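Local coordinates for alpha,alpha-trehalose-phosphate synthase (UDP-forming) (PDB 5UOF), which belongs to glycosyltransferase family 20 and has the GT-B architecture of two Rossmann-like domains, each built round a largely parallel sheet, at residues G88-T93 against D140-P145; F98-D103 against F167-V172. All coordinates share one frame; numbering follows the deposited sequence. Where two conformers were deposited one is given.

Interaction 1 (G88-T93 against D140-P145); sequences GFSNAT and DYHLLP. With EDO (1,2-ethanediol), chain J.
Ser90, Tyr141 and His142 meet where the first turn of helix 89-98 lies against the loop that follows strand 135-139. This strand is a central parallel strand of the N-terminal Rossmann-like domain of the GT-B fold. The loop leaves its C-terminal end and leads into helix 146-152, so the contact packs a helix against a strand-to-helix connection. Ser90 has the most surface covered. Its CB lies 3.3 Å from ND1 of His142 and 3.9 Å from CE2 of Tyr141. The small side chain thus packs against both rings where they come together. In the conformer given, its hydroxyl lies beside the backbone N (chi1 -63°), with OG 2.6 Å from a water oxygen. The same water also lies near the carbonyl O of His142, which accepts a hydrogen bond from Asn119 on helix 109-127. Tyr141 and His142 are neighbours in a short 3-10 turn, and their rings lie against each other. CE2 of Tyr141 stands 3.5 Å above the imidazole plane, offset toward its rim. The CG of Tyr141 lies between its backbone N and carbonyl carbon (chi1 63°), which turns the phenol toward the helix, so that its OH can reach Asn91. The amide of Asn91 meets both rings at their edges. Its ND2 faces CE1 of His142 at 3.4 Å, with the amide and imidazole planes nearly perpendicular. That ND2 gives its hydrogen bond to the carbonyl of Tyr86, which helps fix the amide's rotation. The His142 ring also meets the rings of Tyr85 and Tyr86. An ethanediol makes a weak bond to the amide oxygen. The phenol OH of Tyr141 donates to OD1 of Asn91 at 2.8 Å, in the carbonyl plane, with a C=O...O angle of 157°.

Interaction 2 (F98-D103 against F167-V172); sequences FHYRGD and FPSPDV. With EDO (1,2-ethanediol), chain H.
Apolar contacts join Phe98, the last residue of helix 89-98, to Phe167 and Pro168. CD of Pro168 makes a CH-pi contact over one face of the Phe98 ring, 3.7 Å from its centroid. The Phe98 and Phe167 rings meet obliquely, with CE2 of Phe98 3.7 Å from CD1 of Phe167. Tyr100 extends the packing. Its CE1 touches CB of Pro168. CG1 of Val172 lies over one face of its ring, toward the rim, while CG2 of Val172 comes 3.8 Å from CE2 of Tyr100.

The polar contacts gather at the phenol OH. The backbone N of Ser169 donates to OH of Tyr100 at 3.1 Å, with an angle of 162° at the hydrogen. A water at the ring edge donates both to this OH and to the carbonyl O of Phe167. Asp171 of the second subunit also bonds the OH, so this group also belongs to the dimer interface.

A salt bridge forms inside 98-103. Arg101 grips Asp103 side-on through NE and NH2, one nitrogen to each carboxylate oxygen.

Tyr100 has positive phi (64°). It is the C-prime residue of the Schellman motif that ends helix 89-98.

In the fold
Both interactions are buried and hold the two ends of helix 89-98. Interaction 1 fixes its start against the loop after strand 135-139. Interaction 2 fixes its C-terminal end against the segment that leads into helix 170-173. Their centres lie 14 Å apart, and the segments alternate along the chain. Interaction 1 is the smaller, with 186 Å² buried against 322 Å². It mixes a side-chain hydrogen bond with packing of Ser90 on two rings, and lies within one subunit. Interaction 2 is mainly apolar, with proline and aromatic packing. Its polar end reaches the second subunit, so it also belongs to the assembly.

Interaction 1 (G88-T93 against D140-P145)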
# COMPACT_ATOMS: atom_id res chain seq x y z
N GLY A 88 20.40 4.97 4.91
CA GLY A 88 19.63 5.10 6.13
C GLY A 88 18.15 5.28 5.86
O GLY A 88 17.56 4.52 5.09
N PHE A 89 17.57 6.32 6.44
CA PHE A 89 16.11 6.45 6.48
C PHE A 89 15.50 6.62 5.09
O PHE A 89 14.45 6.04 4.79
CB PHE A 89 15.73 7.63 7.38
CG PHE A 89 14.28 8.01 7.31
CD1 PHE A 89 13.32 7.31 8.04
CD2 PHE A 89 13.87 9.08 6.52
CE1 PHE A 89 11.99 7.66 7.97
CE2 PHE A 89 12.54 9.45 6.45
CZ PHE A 89 11.58 8.74 7.17
N SER A 90 16.14 7.42 4.22
CA SER A 90 15.58 7.70 2.89
C SER A 90 15.39 6.42 2.10
O SER A 90 14.35 6.21 1.46
CB SER A 90 16.49 8.65 2.11
OG SER A 90 16.62 9.90 2.71
N ASN A 91 16.40 5.56 2.09
CA ASN A 91 16.30 4.36 1.28
C ASN A 91 15.75 3.16 2.04
O ASN A 91 15.19 2.25 1.42
CB ASN A 91 17.67 4.03 0.67
CG ASN A 91 18.02 4.96 -0.49
OD1 ASN A 91 17.16 5.33 -1.30
ND2 ASN A 91 19.28 5.37 -0.57
N ALA A 92 15.89 3.14 3.36
CA ALA A 92 15.35 2.03 4.14
C ALA A 92 13.87 2.20 4.47
O ALA A 92 13.20 1.20 4.73
CB ALA A 92 16.13 1.84 5.45
N THR A 93 13.36 3.44 4.49
CA THR A 93 11.98 3.68 4.89
C THR A 93 11.20 4.44 3.83
O THR A 93 10.16 3.96 3.38
CB THR A 93 11.93 4.46 6.23
OG1 THR A 93 12.69 3.78 7.22
CG2 THR A 93 10.49 4.59 6.72
N ASP A 140 13.91 15.82 -4.99
CA ASP A 140 13.68 14.42 -4.64
C ASP A 140 13.81 14.10 -3.15
O ASP A 140 14.17 14.95 -2.33
CB ASP A 140 14.58 13.50 -5.45
CG ASP A 140 13.87 12.22 -5.88
OD1 ASP A 140 12.63 12.13 -5.66
OD2 ASP A 140 14.52 11.30 -6.41
N TYR A 141 13.52 12.84 -2.83
CA TYR A 141 13.14 12.46 -1.47
C TYR A 141 14.29 12.50 -0.47
O TYR A 141 14.02 12.60 0.74
CB TYR A 141 12.49 11.06 -1.51
CG TYR A 141 13.41 9.96 -1.98
CD1 TYR A 141 13.63 9.74 -3.34
CD2 TYR A 141 14.08 9.15 -1.07
CE1 TYR A 141 14.49 8.74 -3.76
CE2 TYR A 141 14.93 8.15 -1.48
CZ TYR A 141 15.13 7.95 -2.83
OH TYR A 141 15.99 6.96 -3.23
N HIS A 142 15.55 12.40 -0.91
CA HIS A 142 16.66 12.49 0.04
C HIS A 142 16.73 13.86 0.68
O HIS A 142 17.34 14.01 1.75
CB HIS A 142 18.01 12.20 -0.63
CG HIS A 142 18.15 10.82 -1.20
ND1 HIS A 142 18.34 9.71 -0.42
CD2 HIS A 142 18.16 10.39 -2.48
CE1 HIS A 142 18.45 8.64 -1.19
NE2 HIS A 142 18.34 9.02 -2.45
N LEU A 143 16.15 14.88 0.02
CA LEU A 143 16.27 16.27 0.45
C LEU A 143 14.92 16.85 0.84
O LEU A 143 14.75 18.06 0.87
CB LEU A 143 16.89 17.11 -0.66
CG LEU A 143 18.35 16.83 -0.98
CD1 LEU A 143 18.73 17.38 -2.35
CD2 LEU A 143 19.22 17.42 0.12
N LEU A 144 13.93 15.99 1.10
CA LEU A 144 12.62 16.49 1.51
C LEU A 144 12.64 17.51 2.64
O LEU A 144 11.96 18.54 2.52
CB LEU A 144 11.74 15.27 1.82
CG LEU A 144 10.25 15.53 1.97
CD1 LEU A 144 9.51 14.31 1.50
CD2 LEU A 144 9.94 15.83 3.42
N PRO A 145 13.39 17.33 3.74
CA PRO A 145 13.38 18.34 4.82
C PRO A 145 14.18 19.60 4.53
O PRO A 145 14.32 20.44 5.42
CB PRO A 145 14.00 17.58 6.01
CG PRO A 145 14.10 16.14 5.60
CD PRO A 145 14.21 16.16 4.11
C1 EDO J . 16.99 2.67 -3.65
O1 EDO J . 17.06 2.23 -2.29
C2 EDO J . 16.30 1.58 -4.47
O2 EDO J . 16.98 0.34 -4.27
O HOH W 1 18.79 11.35 2.74

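Interaction 2 (F98-D103 against F167-V172)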
# COMPACT_ATOMS: atom_id res chain seq x y z
N PHE A 98 7.07 4.73 -0.36
CA PHE A 98 6.56 5.53 -1.47
C PHE A 98 6.40 4.70 -2.74
O PHE A 98 5.65 5.11 -3.64
CB PHE A 98 7.47 6.72 -1.75
CG PHE A 98 7.34 7.87 -0.77
CD1 PHE A 98 7.09 7.65 0.58
CD2 PHE A 98 7.51 9.17 -1.21
CE1 PHE A 98 7.01 8.73 1.47
CE2 PHE A 98 7.42 10.25 -0.34
CZ PHE A 98 7.18 10.02 1.02
N HIS A 99 7.09 3.56 -2.85
CA HIS A 99 6.86 2.64 -3.96
C HIS A 99 5.90 1.53 -3.59
O HIS A 99 5.88 0.47 -4.24
CB HIS A 99 8.18 2.09 -4.49
CG HIS A 99 9.00 3.12 -5.20
ND1 HIS A 99 9.80 4.03 -4.53
CD2 HIS A 99 9.12 3.42 -6.52
CE1 HIS A 99 10.37 4.83 -5.41
NE2 HIS A 99 9.98 4.48 -6.62
N TYR A 100 5.09 1.76 -2.55
CA TYR A 100 4.00 0.86 -2.17
C TYR A 100 4.52 -0.50 -1.72
O TYR A 100 3.86 -1.53 -1.87
CB TYR A 100 2.97 0.72 -3.30
CG TYR A 100 2.07 1.94 -3.39
CD1 TYR A 100 2.52 3.12 -3.96
CD2 TYR A 100 0.78 1.91 -2.87
CE1 TYR A 100 1.70 4.24 -4.02
CE2 TYR A 100 -0.03 3.02 -2.93
CZ TYR A 100 0.43 4.18 -3.50
OH TYR A 100 -0.40 5.28 -3.56
N ARG A 101 5.72 -0.51 -1.13
CA ARG A 101 6.26 -1.72 -0.51
C ARG A 101 6.48 -1.51 0.98
O ARG A 101 7.62 -1.54 1.46
CB ARG A 101 7.56 -2.14 -1.21
CG ARG A 101 7.40 -2.62 -2.66
CD ARG A 101 6.56 -3.90 -2.77
NE ARG A 101 7.06 -5.02 -1.96
CZ ARG A 101 7.85 -5.99 -2.43
NH1 ARG A 101 8.25 -5.98 -3.69
NH2 ARG A 101 8.24 -6.97 -1.62
N GLY A 102 5.39 -1.32 1.74
CA GLY A 102 5.51 -1.22 3.18
C GLY A 102 6.18 -2.41 3.83
O GLY A 102 6.80 -2.27 4.89
N ASP A 103 6.08 -3.59 3.20
CA ASP A 103 6.68 -4.80 3.74
C ASP A 103 8.20 -4.75 3.76
O ASP A 103 8.83 -5.49 4.52
CB ASP A 103 6.24 -6.02 2.93
CG ASP A 103 6.63 -5.92 1.47
OD1 ASP A 103 6.15 -4.99 0.77
OD2 ASP A 103 7.42 -6.77 1.00
N PHE A 167 4.16 9.69 -4.82
CA PHE A 167 3.75 10.05 -3.47
C PHE A 167 2.56 9.19 -3.08
O PHE A 167 1.52 9.25 -3.75
CB PHE A 167 3.40 11.54 -3.33
CG PHE A 167 3.32 11.98 -1.90
CD1 PHE A 167 4.48 12.27 -1.20
CD2 PHE A 167 2.10 12.06 -1.24
CE1 PHE A 167 4.42 12.65 0.14
CE2 PHE A 167 2.04 12.46 0.09
CZ PHE A 167 3.20 12.76 0.78
N PRO A 168 2.69 8.36 -2.05
CA PRO A 168 1.64 7.40 -1.73
C PRO A 168 0.41 8.05 -1.11
O PRO A 168 0.49 9.10 -0.47
CB PRO A 168 2.32 6.44 -0.75
CG PRO A 168 3.31 7.32 -0.03
CD PRO A 168 3.79 8.34 -1.06
N SER A 169 -0.73 7.39 -1.30
CA SER A 169 -1.97 7.81 -0.66
C SER A 169 -1.83 7.76 0.87
O SER A 169 -0.95 7.07 1.40
CB SER A 169 -3.12 6.93 -1.13
OG SER A 169 -2.84 5.57 -0.84
N PRO A 170 -2.68 8.50 1.60
CA PRO A 170 -2.44 8.64 3.06
C PRO A 170 -2.39 7.33 3.81
O PRO A 170 -1.56 7.17 4.72
CB PRO A 170 -3.61 9.53 3.52
CG PRO A 170 -4.02 10.29 2.29
CD PRO A 170 -3.76 9.38 1.13
N ASP A 171 -3.25 6.36 3.46
CA ASP A 171 -3.24 5.07 4.14
C ASP A 171 -1.88 4.39 4.01
O ASP A 171 -1.48 3.64 4.91
CB ASP A 171 -4.35 4.18 3.58
CG ASP A 171 -4.46 4.26 2.05
OD1 ASP A 171 -4.62 5.39 1.50
OD2 ASP A 171 -4.42 3.19 1.41
N VAL A 172 -1.18 4.62 2.91
CA VAL A 172 0.11 3.98 2.70
C VAL A 172 1.24 4.84 3.25
O VAL A 172 2.20 4.33 3.82
CB VAL A 172 0.30 3.68 1.20
CG1 VAL A 172 1.71 3.16 0.91
CG2 VAL A 172 -0.75 2.64 0.76
C1 EDO H . 0.71 -1.03 -0.17
O1 EDO H . 0.05 -2.29 -0.12
C2 EDO H . 1.53 -0.85 1.10
O2 EDO H . 2.62 -1.77 1.10
O HOH W 2 -0.05 7.58 -5.22